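Atg1 tMIT (Kluyveromyces marxianus, PDB 4P1N) belongs to Atg1, a serine/threonine protein kinase essential in autophagy for forming autophagosomes, and comprises the kinase's two tandem MIT domains. Local coordinates at residues A21-S26 with Y216-W221; F27-F32 with L154-F159; R201-G206 with A264-A269. All blocks are in the same frame, centred on the assembly; numbering follows the deposited sequence.

Contact 1 of 3, residues A21-S26 with Y216-W221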
ATOM      1  N   ALA B  21      -5.095  -9.293  -1.036  1.00 26.05           N
ATOM      2  CA  ALA B  21      -5.899  -8.067  -1.154  1.00 26.15           C
ATOM      3  C   ALA B  21      -5.631  -7.423  -2.495  1.00 24.00           C
ATOM      4  O   ALA B  21      -6.550  -7.055  -3.239  1.00 26.22           O
ATOM      5  CB  ALA B  21      -5.578  -7.107  -0.011  1.00 26.93           C
ATOM      6  N   PHE B  22      -4.378  -7.406  -2.896  1.00 25.58           N
ATOM      7  CA  PHE B  22      -4.027  -6.754  -4.156  1.00 26.71           C
ATOM      8  C   PHE B  22      -4.715  -7.397  -5.348  1.00 27.04           C
ATOM      9  O   PHE B  22      -5.238  -6.732  -6.226  1.00 27.60           O
ATOM     10  CB  PHE B  22      -2.492  -6.783  -4.367  1.00 27.64           C
ATOM     11  CG  PHE B  22      -2.083  -6.170  -5.667  1.00 29.30           C
ATOM     12  CD1 PHE B  22      -1.938  -4.792  -5.776  1.00 30.55           C
ATOM     13  CD2 PHE B  22      -1.940  -6.952  -6.823  1.00 29.16           C
ATOM     14  CE1 PHE B  22      -1.575  -4.211  -6.982  1.00 30.39           C
ATOM     15  CE2 PHE B  22      -1.553  -6.382  -8.032  1.00 29.14           C
ATOM     16  CZ  PHE B  22      -1.409  -5.007  -8.136  1.00 30.02           C
ATOM     17  N   VAL B  23      -4.665  -8.722  -5.404  1.00 29.24           N
ATOM     18  CA  VAL B  23      -5.237  -9.453  -6.520  1.00 30.32           C
ATOM     19  C   VAL B  23      -6.765  -9.270  -6.587  1.00 28.55           C
ATOM     20  O   VAL B  23      -7.359  -9.123  -7.639  1.00 30.23           O
ATOM     21  CB  VAL B  23      -4.803 -10.941  -6.405  1.00 35.04           C
ATOM     22  CG1 VAL B  23      -5.650 -11.820  -7.239  1.00 40.66           C
ATOM     23  CG2 VAL B  23      -3.346 -11.084  -6.846  1.00 35.53           C
ATOM     24  N   MET B  24      -7.401  -9.220  -5.441  1.00 28.18           N
ATOM     25  CA  MET B  24      -8.827  -9.024  -5.377  1.00 28.93           C
ATOM     26  C   MET B  24      -9.186  -7.557  -5.733  1.00 27.82           C
ATOM     27  O   MET B  24     -10.131  -7.268  -6.482  1.00 28.44           O
ATOM     28  CB  MET B  24      -9.307  -9.447  -3.976  1.00 30.24           C
ATOM     29  CG  MET B  24     -10.784  -9.774  -3.894  1.00 37.86           C
ATOM     30  SD  MET B  24     -11.272 -11.119  -4.995  1.00 36.98           S
ATOM     31  CE  MET B  24     -10.057 -12.269  -4.638  1.00 35.12           C
ATOM     32  N   TYR B  25      -8.421  -6.624  -5.197  1.00 26.29           N
ATOM     33  CA  TYR B  25      -8.626  -5.239  -5.498  1.00 26.08           C
ATOM     34  C   TYR B  25      -8.488  -4.991  -6.992  1.00 26.77           C
ATOM     35  O   TYR B  25      -9.312  -4.248  -7.575  1.00 25.76           O
ATOM     36  CB  TYR B  25      -7.671  -4.380  -4.676  1.00 26.64           C
ATOM     37  CG  TYR B  25      -7.477  -2.960  -5.154  1.00 28.22           C
ATOM     38  CD1 TYR B  25      -8.305  -1.972  -4.743  1.00 28.16           C
ATOM     39  CD2 TYR B  25      -6.403  -2.607  -6.024  1.00 30.47           C
ATOM     40  CE1 TYR B  25      -8.161  -0.690  -5.184  1.00 30.71           C
ATOM     41  CE2 TYR B  25      -6.232  -1.295  -6.457  1.00 29.53           C
ATOM     42  CZ  TYR B  25      -7.089  -0.336  -6.013  1.00 32.01           C
ATOM     43  OH  TYR B  25      -6.962   0.983  -6.411  1.00 33.68           O
ATOM     44  N   SER B  26      -7.451  -5.562  -7.610  1.00 27.92           N
ATOM     45  CA  SER B  26      -7.229  -5.332  -9.057  1.00 29.95           C
ATOM     46  C   SER B  26      -8.389  -5.944  -9.883  1.00 30.49           C
ATOM     47  O   SER B  26      -8.756  -5.420 -10.911  1.00 30.69           O
ATOM     48  CB  SER B  26      -5.907  -5.923  -9.547  1.00 28.42           C
ATOM     49  OG  SER B  26      -4.834  -5.629  -8.664  1.00 30.98           O
ATOM     50  N   TYR B 216      -0.028 -17.687 -12.987  1.00 41.43           N
ATOM     51  CA  TYR B 216      -0.317 -18.833 -12.121  1.00 40.88           C
ATOM     52  C   TYR B 216      -0.366 -18.401 -10.649  1.00 39.13           C
ATOM     53  O   TYR B 216      -1.236 -18.829  -9.918  1.00 37.26           O
ATOM     54  CB  TYR B 216       0.710 -19.933 -12.272  1.00 42.65           C
ATOM     55  CG  TYR B 216       0.751 -20.616 -13.616  1.00 46.87           C
ATOM     56  CD1 TYR B 216      -0.394 -21.158 -14.176  1.00 46.62           C
ATOM     57  CD2 TYR B 216       1.952 -20.773 -14.293  1.00 47.91           C
ATOM     58  CE1 TYR B 216      -0.359 -21.795 -15.384  1.00 48.27           C
ATOM     59  CE2 TYR B 216       2.003 -21.428 -15.512  1.00 51.29           C
ATOM     60  CZ  TYR B 216       0.841 -21.925 -16.055  1.00 51.58           C
ATOM     61  OH  TYR B 216       0.874 -22.574 -17.258  1.00 51.03           O
ATOM     62  N   ALA B 217       0.590 -17.581 -10.214  1.00 37.27           N
ATOM     63  CA  ALA B 217       0.647 -17.183  -8.813  1.00 37.58           C
ATOM     64  C   ALA B 217      -0.640 -16.400  -8.463  1.00 36.75           C
ATOM     65  O   ALA B 217      -1.238 -16.562  -7.369  1.00 35.68           O
ATOM     66  CB  ALA B 217       1.908 -16.340  -8.547  1.00 36.58           C
ATOM     67  N   THR B 218      -1.073 -15.573  -9.409  1.00 34.40           N
ATOM     68  CA  THR B 218      -2.321 -14.818  -9.246  1.00 36.62           C
ATOM     69  C   THR B 218      -3.528 -15.725  -9.071  1.00 36.26           C
ATOM     70  O   THR B 218      -4.307 -15.512  -8.130  1.00 36.31           O
ATOM     71  CB  THR B 218      -2.555 -13.840 -10.390  1.00 36.81           C
ATOM     72  OG1 THR B 218      -1.437 -12.949 -10.467  1.00 37.81           O
ATOM     73  CG2 THR B 218      -3.865 -13.058 -10.186  1.00 38.08           C
ATOM     74  N   SER B 219      -3.660 -16.747  -9.918  1.00 36.24           N
ATOM     75  CA  SER B 219      -4.739 -17.732  -9.764  1.00 37.34           C
ATOM     76  C   SER B 219      -4.695 -18.417  -8.431  1.00 37.16           C
ATOM     77  O   SER B 219      -5.722 -18.753  -7.867  1.00 36.68           O
ATOM     78  CB  SER B 219      -4.656 -18.834 -10.799  1.00 41.20           C
ATOM     79  OG  SER B 219      -4.848 -18.351 -12.100  1.00 42.84           O
ATOM     80  N   LEU B 220      -3.495 -18.710  -7.947  1.00 37.20           N
ATOM     81  CA  LEU B 220      -3.357 -19.412  -6.709  1.00 37.17           C
ATOM     82  C   LEU B 220      -3.738 -18.514  -5.548  1.00 36.71           C
ATOM     83  O   LEU B 220      -4.438 -18.943  -4.657  1.00 37.12           O
ATOM     84  CB  LEU B 220      -1.922 -19.895  -6.514  1.00 40.08           C
ATOM     85  CG  LEU B 220      -1.551 -21.100  -7.365  1.00 43.51           C
ATOM     86  CD1 LEU B 220      -0.050 -21.297  -7.241  1.00 45.46           C
ATOM     87  CD2 LEU B 220      -2.300 -22.359  -6.937  1.00 42.76           C
ATOM     88  N   TRP B 221      -3.277 -17.264  -5.554  1.00 36.21           N
ATOM     89  CA  TRP B 221      -3.716 -16.343  -4.505  1.00 35.95           C
ATOM     90  C   TRP B 221      -5.229 -16.277  -4.451  1.00 34.48           C
ATOM     91  O   TRP B 221      -5.808 -16.346  -3.382  1.00 34.89           O
ATOM     92  CB  TRP B 221      -3.182 -14.947  -4.709  1.00 34.69           C
ATOM     93  CG  TRP B 221      -1.733 -14.803  -4.533  1.00 36.93           C
ATOM     94  CD1 TRP B 221      -0.854 -14.283  -5.455  1.00 36.99           C
ATOM     95  CD2 TRP B 221      -0.961 -15.094  -3.360  1.00 38.80           C
ATOM     96  NE1 TRP B 221       0.404 -14.241  -4.924  1.00 42.11           N
ATOM     97  CE2 TRP B 221       0.368 -14.730  -3.641  1.00 40.72           C
ATOM     98  CE3 TRP B 221      -1.273 -15.577  -2.097  1.00 45.25           C
ATOM     99  CZ2 TRP B 221       1.377 -14.855  -2.725  1.00 46.91           C
ATOM    100  CZ3 TRP B 221      -0.254 -15.728  -1.166  1.00 52.77           C
ATOM    101  CH2 TRP B 221       1.061 -15.371  -1.488  1.00 53.11           C
TER
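Val-23 points toward the neighbouring helix and carries most of this meeting, pressing both of its methyls against Thr-218. The shorter approach is from CG1, 3.7 Å from Thr-218 CG2. CG2 of Val-23 lies 3.9 Å from the same Thr-218 CG2, so the threonine methyl is met by both prongs of the valine. The two side chains cross at a slant rather than end on. On Val-23 it is CG1 that stands anti to the backbone N (chi1 163°), with CG2 beside that N, and this setting lets both methyls reach Thr-218 CG2.

Thr-218 offers carbon rather than oxygen here. Its chi1 of -58° puts CG2 anti to the backbone N and OG1 beside it; the hydroxyl is bonded to Leu-214 O, one turn back in its own helix. Further along, Trp-221 also points across, and Val-23 CG2 comes within 4.3 Å of its CD1, obliquely to the indole and at looser range. The backbones themselves come close, with 6.7 Å between the CA atoms of Val-23 and Thr-218, a spacing that suits the short side chains at that point.

Helix 10-33, in the first MIT domain, thus touches helix 209-227, in the second. Val-23 is also packed by Leu-137 of the second subunit, while Ser-219 turns away and is bonded to Ala-192 O and Ser-196 OG of helix 184-204. No hydrogen bond or salt bridge crosses between 21-26 and 216-221. The two domains are joined here by van der Waals packing of apolar groups, the valine and threonine methyls and the indole carbon CD1, which asks for a good fit of shapes but imposes no bond direction.

Contact 2 of 3, residues F27-F32 with L154-F159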
ATOM      1  N   PHE B  27      -8.969  -7.039  -9.415  1.00 32.23           N
ATOM      2  CA  PHE B  27     -10.139  -7.645 -10.078  1.00 33.08           C
ATOM      3  C   PHE B  27     -11.308  -6.706  -9.913  1.00 32.46           C
ATOM      4  O   PHE B  27     -11.931  -6.343 -10.895  1.00 36.01           O
ATOM      5  CB  PHE B  27     -10.378  -9.065  -9.517  1.00 32.81           C
ATOM      6  CG  PHE B  27     -11.448  -9.885 -10.213  1.00 33.30           C
ATOM      7  CD1 PHE B  27     -11.868  -9.632 -11.519  1.00 36.39           C
ATOM      8  CD2 PHE B  27     -11.989 -10.987  -9.550  1.00 34.05           C
ATOM      9  CE1 PHE B  27     -12.831 -10.448 -12.141  1.00 38.01           C
ATOM     10  CE2 PHE B  27     -12.929 -11.808 -10.156  1.00 36.24           C
ATOM     11  CZ  PHE B  27     -13.346 -11.546 -11.468  1.00 37.44           C
ATOM     12  N   ALA B  28     -11.594  -6.253  -8.699  1.00 33.51           N
ATOM     13  CA  ALA B  28     -12.629  -5.224  -8.510  1.00 32.61           C
ATOM     14  C   ALA B  28     -12.456  -4.007  -9.404  1.00 34.29           C
ATOM     15  O   ALA B  28     -13.445  -3.491  -9.974  1.00 37.28           O
ATOM     16  CB  ALA B  28     -12.718  -4.759  -7.062  1.00 33.36           C
ATOM     17  N   GLU B  29     -11.241  -3.517  -9.501  1.00 33.90           N
ATOM     18  CA  GLU B  29     -10.945  -2.344 -10.345  1.00 37.77           C
ATOM     19  C   GLU B  29     -11.149  -2.576 -11.830  1.00 39.17           C
ATOM     20  O   GLU B  29     -11.507  -1.644 -12.545  1.00 42.34           O
ATOM     21  CB  GLU B  29      -9.504  -1.878 -10.164  1.00 35.36           C
ATOM     22  CG  GLU B  29      -9.236  -1.268  -8.822  1.00 34.12           C
ATOM     23  CD  GLU B  29      -9.637   0.191  -8.785  1.00 39.23           C
ATOM     24  OE1 GLU B  29      -9.019   0.960  -9.570  1.00 42.45           O
ATOM     25  OE2 GLU B  29     -10.548   0.587  -7.980  1.00 40.18           O
ATOM     26  N   MET B  30     -10.868  -3.789 -12.293  1.00 39.88           N
ATOM     27  CA  MET B  30     -11.131  -4.146 -13.678  1.00 45.09           C
ATOM     28  C   MET B  30     -12.677  -4.140 -13.962  1.00 45.91           C
ATOM     29  O   MET B  30     -13.107  -3.748 -15.020  1.00 47.15           O
ATOM     30  CB  MET B  30     -10.477  -5.487 -13.993  1.00 50.33           C
ATOM     31  CG  MET B  30     -10.747  -6.019 -15.394  1.00 61.39           C
ATOM     32  SD  MET B  30     -12.350  -6.861 -15.486  1.00 77.30           S
ATOM     33  CE  MET B  30     -11.858  -8.576 -15.291  1.00 73.38           C
ATOM     34  N   LYS B  31     -13.503  -4.529 -12.999  1.00 44.58           N
ATOM     35  CA  LYS B  31     -14.950  -4.447 -13.174  1.00 46.09           C
ATOM     36  C   LYS B  31     -15.400  -3.007 -13.028  1.00 46.79           C
ATOM     37  O   LYS B  31     -16.199  -2.541 -13.809  1.00 48.46           O
ATOM     38  CB  LYS B  31     -15.688  -5.288 -12.154  1.00 45.54           C
ATOM     39  CG  LYS B  31     -15.433  -6.765 -12.241  1.00 46.94           C
ATOM     40  CD  LYS B  31     -16.041  -7.337 -13.492  1.00 51.48           C
ATOM     41  CE  LYS B  31     -16.095  -8.852 -13.462  1.00 51.28           C
ATOM     42  NZ  LYS B  31     -17.112  -9.290 -14.445  1.00 56.19           N
ATOM     43  N   PHE B  32     -14.857  -2.306 -12.035  1.00 45.33           N
ATOM     44  CA  PHE B  32     -15.197  -0.922 -11.770  1.00 46.70           C
ATOM     45  C   PHE B  32     -14.928  -0.048 -12.999  1.00 50.91           C
ATOM     46  O   PHE B  32     -15.771   0.771 -13.364  1.00 50.73           O
ATOM     47  CB  PHE B  32     -14.397  -0.392 -10.587  1.00 44.17           C
ATOM     48  CG  PHE B  32     -14.881   0.917 -10.045  1.00 42.40           C
ATOM     49  CD1 PHE B  32     -16.086   1.001  -9.379  1.00 45.70           C
ATOM     50  CD2 PHE B  32     -14.117   2.057 -10.171  1.00 44.32           C
ATOM     51  CE1 PHE B  32     -16.549   2.209  -8.876  1.00 46.47           C
ATOM     52  CE2 PHE B  32     -14.559   3.272  -9.668  1.00 46.45           C
ATOM     53  CZ  PHE B  32     -15.769   3.348  -8.999  1.00 47.07           C
ATOM     54  N   LEU B 154     -13.760   0.914   0.544  1.00 34.72           N
ATOM     55  CA  LEU B 154     -14.950   1.293   1.247  1.00 39.37           C
ATOM     56  C   LEU B 154     -15.683   2.441   0.512  1.00 42.73           C
ATOM     57  O   LEU B 154     -16.905   2.380   0.368  1.00 41.05           O
ATOM     58  CB  LEU B 154     -14.626   1.735   2.662  1.00 43.38           C
ATOM     59  CG  LEU B 154     -15.433   1.173   3.823  1.00 48.12           C
ATOM     60  CD1 LEU B 154     -15.434   2.242   4.889  1.00 51.04           C
ATOM     61  CD2 LEU B 154     -16.857   0.739   3.486  1.00 47.30           C
ATOM     62  N   ASP B 155     -14.958   3.492   0.086  1.00 42.17           N
ATOM     63  CA  ASP B 155     -15.614   4.573  -0.665  1.00 44.46           C
ATOM     64  C   ASP B 155     -16.247   4.082  -1.964  1.00 42.96           C
ATOM     65  O   ASP B 155     -17.388   4.442  -2.279  1.00 46.12           O
ATOM     66  CB  ASP B 155     -14.660   5.716  -0.973  1.00 50.51           C
ATOM     67  CG  ASP B 155     -14.265   6.497   0.271  1.00 57.29           C
ATOM     68  OD1 ASP B 155     -14.846   6.254   1.354  1.00 62.68           O
ATOM     69  OD2 ASP B 155     -13.356   7.345   0.167  1.00 60.83           O
ATOM     70  N   LYS B 156     -15.515   3.268  -2.714  1.00 39.78           N
ATOM     71  CA  LYS B 156     -16.040   2.677  -3.937  1.00 38.52           C
ATOM     72  C   LYS B 156     -17.240   1.743  -3.726  1.00 40.06           C
ATOM     73  O   LYS B 156     -18.229   1.790  -4.493  1.00 42.18           O
ATOM     74  CB  LYS B 156     -14.933   2.009  -4.739  1.00 36.49           C
ATOM     75  CG  LYS B 156     -14.038   3.048  -5.362  1.00 38.32           C
ATOM     76  CD  LYS B 156     -12.845   2.498  -6.111  1.00 38.17           C
ATOM     77  CE  LYS B 156     -11.982   3.671  -6.643  1.00 38.73           C
ATOM     78  NZ  LYS B 156     -10.687   3.154  -7.198  1.00 38.08           N
ATOM     79  N   ALA B 157     -17.171   0.900  -2.705  1.00 38.88           N
ATOM     80  CA  ALA B 157     -18.289   0.012  -2.398  1.00 38.65           C
ATOM     81  C   ALA B 157     -19.549   0.794  -1.973  1.00 42.88           C
ATOM     82  O   ALA B 157     -20.647   0.420  -2.349  1.00 40.70           O
ATOM     83  CB  ALA B 157     -17.919  -0.963  -1.311  1.00 37.39           C
ATOM     84  N   GLU B 158     -19.391   1.862  -1.190  1.00 45.54           N
ATOM     85  CA  GLU B 158     -20.534   2.692  -0.796  1.00 49.81           C
ATOM     86  C   GLU B 158     -21.138   3.385  -2.008  1.00 50.25           C
ATOM     87  O   GLU B 158     -22.363   3.460  -2.166  1.00 54.18           O
ATOM     88  CB  GLU B 158     -20.146   3.761   0.229  1.00 54.67           C
ATOM     89  CG  GLU B 158     -19.927   3.265   1.649  1.00 59.63           C
ATOM     90  CD  GLU B 158     -21.223   2.911   2.378  1.00 66.84           C
ATOM     91  OE1 GLU B 158     -22.298   2.781   1.736  1.00 71.99           O
ATOM     92  OE2 GLU B 158     -21.164   2.749   3.617  1.00 74.50           O
ATOM     93  N   PHE B 159     -20.281   3.916  -2.854  1.00 47.13           N
ATOM     94  CA  PHE B 159     -20.747   4.483  -4.093  1.00 48.92           C
ATOM     95  C   PHE B 159     -21.572   3.431  -4.817  1.00 50.43           C
ATOM     96  O   PHE B 159     -22.741   3.682  -5.121  1.00 52.24           O
ATOM     97  CB  PHE B 159     -19.581   4.993  -4.911  1.00 49.14           C
ATOM     98  CG  PHE B 159     -19.916   5.294  -6.334  1.00 54.74           C
ATOM     99  CD1 PHE B 159     -20.668   6.407  -6.664  1.00 58.39           C
ATOM    100  CD2 PHE B 159     -19.427   4.487  -7.361  1.00 55.57           C
ATOM    101  CE1 PHE B 159     -20.962   6.692  -7.991  1.00 61.36           C
ATOM    102  CE2 PHE B 159     -19.719   4.763  -8.680  1.00 57.57           C
ATOM    103  CZ  PHE B 159     -20.481   5.871  -8.999  1.00 60.75           C
TER
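Lys-156 reaches across from helix 137-170 and does two jobs at once: its tip grips Glu-29, and its methylenes lie over Phe-32. The shape of the lysine explains this. CG stands beside the backbone N (chi1 -72°) and the chain beyond is fully extended, a straight rod running between the helices. NZ bonds Glu-29 OE2 at 2.7 Å, a salt bridge that meets the oxygen on its syn side, 19° out of the carboxylate plane. Glu-29 does not point at the other helix from its root; a bend at chi2 swings the carboxylate over. The two side chains cross at about a right angle. Neither polar end depends on this bond alone: Tyr-109 OH also bonds Glu-29 OE2, and Lys-156 NZ has a second carboxylate in Glu-152. The single ammonium probably offsets the mutual repulsion of Glu-29 and Glu-152, whose side chains touch, and the two acids would probably keep the lysine protonated.

Beside the salt bridge the contact turns apolar. Phe-32 has CG anti to its backbone N, which sends the ring toward helix 137-170 and against the lysine. Lys-156 CD lies over one face of that ring, 4.2 Å from its centroid, a CH-pi contact displaced toward the rim. Phe-159 comes in at the ring's edge: its CD2 is 4.0 Å from Phe-32 CE1, each ring meeting the other near its plane, so the two do not stack. Phe-159 is the more exposed of the pair.

The axes of segments 27-32 and 154-159 approach to 12.3 Å at the closest and are inclined at 41°, wide enough that long side chains have to bridge the gap. Helices 10-33 and 137-170, with helix 95-129 packed alongside, are the first and third helices of a three-helix MIT bundle.

Contact 3 of 3, residues R201-G206 with A264-A269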
ATOM      1  N   ARG B 201      -1.842 -21.592 -22.301  1.00 58.12           N
ATOM      2  CA  ARG B 201      -1.810 -21.341 -23.752  1.00 60.67           C
ATOM      3  C   ARG B 201      -0.613 -20.447 -24.085  1.00 61.11           C
ATOM      4  O   ARG B 201       0.131 -20.709 -25.026  1.00 62.54           O
ATOM      5  CB  ARG B 201      -3.110 -20.696 -24.225  1.00 59.58           C
ATOM      6  N   LEU B 202      -0.402 -19.417 -23.278  1.00 59.90           N
ATOM      7  CA  LEU B 202       0.754 -18.550 -23.455  1.00 62.91           C
ATOM      8  C   LEU B 202       2.060 -19.356 -23.358  1.00 67.23           C
ATOM      9  O   LEU B 202       2.932 -19.280 -24.245  1.00 65.66           O
ATOM     10  CB  LEU B 202       0.776 -17.452 -22.407  1.00 61.77           C
ATOM     11  CG  LEU B 202       1.421 -16.154 -22.879  1.00 67.13           C
ATOM     12  CD1 LEU B 202       0.329 -15.218 -23.380  1.00 74.35           C
ATOM     13  CD2 LEU B 202       2.194 -15.461 -21.783  1.00 65.53           C
ATOM     14  N   GLU B 203       2.166 -20.138 -22.285  1.00 64.27           N
ATOM     15  CA  GLU B 203       3.354 -20.931 -22.021  1.00 66.82           C
ATOM     16  C   GLU B 203       3.688 -21.815 -23.227  1.00 70.01           C
ATOM     17  O   GLU B 203       4.853 -21.913 -23.605  1.00 71.08           O
ATOM     18  CB  GLU B 203       3.182 -21.777 -20.745  1.00 65.87           C
ATOM     19  CG  GLU B 203       4.503 -22.180 -20.099  1.00 66.86           C
ATOM     20  CD  GLU B 203       4.377 -23.239 -19.001  1.00 65.75           C
ATOM     21  OE1 GLU B 203       5.221 -24.155 -18.999  1.00 66.71           O
ATOM     22  OE2 GLU B 203       3.467 -23.165 -18.139  1.00 59.98           O
ATOM     23  N   MET B 204       2.673 -22.426 -23.843  1.00 72.56           N
ATOM     24  CA  MET B 204       2.909 -23.301 -24.995  1.00 75.91           C
ATOM     25  C   MET B 204       3.188 -22.558 -26.314  1.00 76.44           C
ATOM     26  O   MET B 204       3.708 -23.150 -27.248  1.00 74.96           O
ATOM     27  CB  MET B 204       1.822 -24.379 -25.158  1.00 78.03           C
ATOM     28  CG  MET B 204       0.386 -23.933 -25.294  1.00 80.52           C
ATOM     29  SD  MET B 204      -0.734 -25.303 -24.896  1.00 82.15           S
ATOM     30  CE  MET B 204      -0.584 -26.290 -26.379  1.00 85.72           C
ATOM     31  N   GLU B 205       2.898 -21.263 -26.366  1.00 76.06           N
ATOM     32  CA  GLU B 205       3.246 -20.441 -27.527  1.00 78.73           C
ATOM     33  C   GLU B 205       4.639 -19.799 -27.401  1.00 77.97           C
ATOM     34  O   GLU B 205       4.974 -18.902 -28.172  1.00 81.53           O
ATOM     35  CB  GLU B 205       2.162 -19.372 -27.753  1.00 80.77           C
ATOM     36  CG  GLU B 205       0.878 -19.954 -28.323  1.00 85.71           C
ATOM     37  CD  GLU B 205      -0.243 -18.940 -28.424  1.00 88.71           C
ATOM     38  OE1 GLU B 205      -0.615 -18.351 -27.382  1.00 90.95           O
ATOM     39  OE2 GLU B 205      -0.763 -18.746 -29.548  1.00 91.37           O
ATOM     40  N   GLY B 206       5.450 -20.268 -26.445  1.00 75.86           N
ATOM     41  CA  GLY B 206       6.796 -19.732 -26.215  1.00 71.72           C
ATOM     42  C   GLY B 206       6.795 -18.356 -25.568  1.00 68.21           C
ATOM     43  O   GLY B 206       7.777 -17.612 -25.635  1.00 67.33           O
ATOM     44  N   ALA B 264      -0.514 -25.164  -8.816  1.00 45.69           N
ATOM     45  CA  ALA B 264       0.779 -25.109  -8.133  1.00 46.71           C
ATOM     46  C   ALA B 264       1.792 -26.000  -8.865  1.00 48.95           C
ATOM     47  O   ALA B 264       2.966 -25.640  -9.028  1.00 47.52           O
ATOM     48  CB  ALA B 264       0.656 -25.558  -6.687  1.00 47.57           C
ATOM     49  N   ASN B 265       1.337 -27.154  -9.316  1.00 52.49           N
ATOM     50  CA  ASN B 265       2.257 -28.081  -9.982  1.00 57.45           C
ATOM     51  C   ASN B 265       2.687 -27.550 -11.342  1.00 55.01           C
ATOM     52  O   ASN B 265       3.838 -27.671 -11.707  1.00 56.25           O
ATOM     53  CB  ASN B 265       1.678 -29.493 -10.035  1.00 60.45           C
ATOM     54  CG  ASN B 265       1.834 -30.217  -8.707  1.00 66.85           C
ATOM     55  OD1 ASN B 265       2.854 -30.066  -8.014  1.00 66.26           O
ATOM     56  ND2 ASN B 265       0.813 -30.988  -8.326  1.00 70.25           N
ATOM     57  N   ARG B 266       1.781 -26.880 -12.037  1.00 53.26           N
ATOM     58  CA  ARG B 266       2.122 -26.201 -13.275  1.00 54.65           C
ATOM     59  C   ARG B 266       3.171 -25.114 -13.025  1.00 53.09           C
ATOM     60  O   ARG B 266       4.132 -24.977 -13.780  1.00 52.44           O
ATOM     61  CB  ARG B 266       0.859 -25.588 -13.859  1.00 56.29           C
ATOM     62  CG  ARG B 266       0.956 -25.039 -15.258  1.00 58.72           C
ATOM     63  CD  ARG B 266       1.285 -26.100 -16.290  1.00 63.06           C
ATOM     64  NE  ARG B 266       2.665 -25.937 -16.728  1.00 65.86           N
ATOM     65  CZ  ARG B 266       3.481 -26.928 -17.067  1.00 67.91           C
ATOM     66  NH1 ARG B 266       3.079 -28.199 -17.027  1.00 69.10           N
ATOM     67  NH2 ARG B 266       4.719 -26.627 -17.443  1.00 68.95           N
ATOM     68  N   LEU B 267       2.981 -24.346 -11.956  1.00 50.08           N
ATOM     69  CA  LEU B 267       3.919 -23.292 -11.604  1.00 48.88           C
ATOM     70  C   LEU B 267       5.325 -23.852 -11.269  1.00 50.10           C
ATOM     71  O   LEU B 267       6.340 -23.292 -11.691  1.00 48.92           O
ATOM     72  CB  LEU B 267       3.355 -22.446 -10.460  1.00 45.77           C
ATOM     73  CG  LEU B 267       4.262 -21.368  -9.876  1.00 44.93           C
ATOM     74  CD1 LEU B 267       4.745 -20.374 -10.912  1.00 44.64           C
ATOM     75  CD2 LEU B 267       3.556 -20.637  -8.763  1.00 43.22           C
ATOM     76  N   LYS B 268       5.388 -24.950 -10.524  1.00 54.94           N
ATOM     77  CA  LYS B 268       6.680 -25.580 -10.202  1.00 57.70           C
ATOM     78  C   LYS B 268       7.407 -26.082 -11.451  1.00 57.04           C
ATOM     79  O   LYS B 268       8.640 -25.926 -11.595  1.00 57.57           O
ATOM     80  CB  LYS B 268       6.479 -26.747  -9.236  1.00 63.03           C
ATOM     81  CG  LYS B 268       6.073 -26.308  -7.841  1.00 65.21           C
ATOM     82  CD  LYS B 268       5.911 -27.502  -6.922  1.00 71.03           C
ATOM     83  CE  LYS B 268       5.441 -27.069  -5.544  1.00 73.54           C
ATOM     84  NZ  LYS B 268       4.927 -28.220  -4.758  1.00 77.33           N
ATOM     85  N   ALA B 269       6.664 -26.714 -12.348  1.00 57.55           N
ATOM     86  CA  ALA B 269       7.249 -27.184 -13.623  1.00 58.35           C
ATOM     87  C   ALA B 269       7.826 -26.008 -14.385  1.00 57.60           C
ATOM     88  O   ALA B 269       8.968 -26.033 -14.853  1.00 59.71           O
ATOM     89  CB  ALA B 269       6.193 -27.864 -14.476  1.00 59.32           C
TER
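Glu-203 and Arg-266 reach for each other from opposite directions, and this pair is the whole of the tight part of the contact. The arginine grips side-on, one nitrogen to each carboxylate oxygen: NH2 lies 3.0 Å from Glu-203 OE1, and NE lies 3.2 Å from Glu-203 OE2. The grip is not flat. Carboxylate and guanidinium planes are turned 45° apart, and the bonds are bent, with an angle of 135° at the hydrogen in the NH2 bond. OE1 is engaged through its syn lone pair, while OE2 is met on its syn side, somewhat out of the carboxylate plane. Glu-203 is extended beyond CG; the arginine folds at chi2 and chi3, bringing NE and NH2 within bonding range of the acid.

The bridge ties the end of helix 184-204 to helix 250-273, the first and third helices of the second MIT domain, and helix 209-227 fills in beside them. From that helix Tyr-216 OH is hydrogen-bonded to Glu-203 OE2, and Lys-273 adds a second positive charge at OE1. With an alanine in place of Arg-266, the buried carboxylate would probably be left to Lys-273 and Tyr-216, freer to turn and short of much of its balancing charge. Apolar side chains of another protein's chain pack on both Glu-203 and Arg-266.

The backbones keep well apart, 10.3 Å between the CA atoms of Glu-203 and Arg-266, and the two side chains span the gap. Met-204 and Glu-205 are exposed, and Gly-206, with a positive phi of 73°, is the C' residue of a Schellman motif closing the helix. On the facing helix Asn-265 and Lys-268 are likewise exposed, their side chains well clear of segment 201-206.

In the fold
Contact 1 is the most central, about 6 Å from its centre to that of the chain, and the one that joins the two MIT domains; it relies on apolar packing, with no polar bond. Contacts 2 and 3 lie on opposite sides of the chain's centre, their own centres about 31 Å apart, each within one domain and each built on a salt bridge. Contact 2, partly exposed, mixes charge with aromatic packing; contact 3, though peripheral, buries its pair. Helix 10-33 serves contacts 1 and 2 through successive segments. Contacts 1 and 3 touch through Tyr-216 and Leu-220 of helix 209-227, the latter packing on Ala-264 and Leu-267.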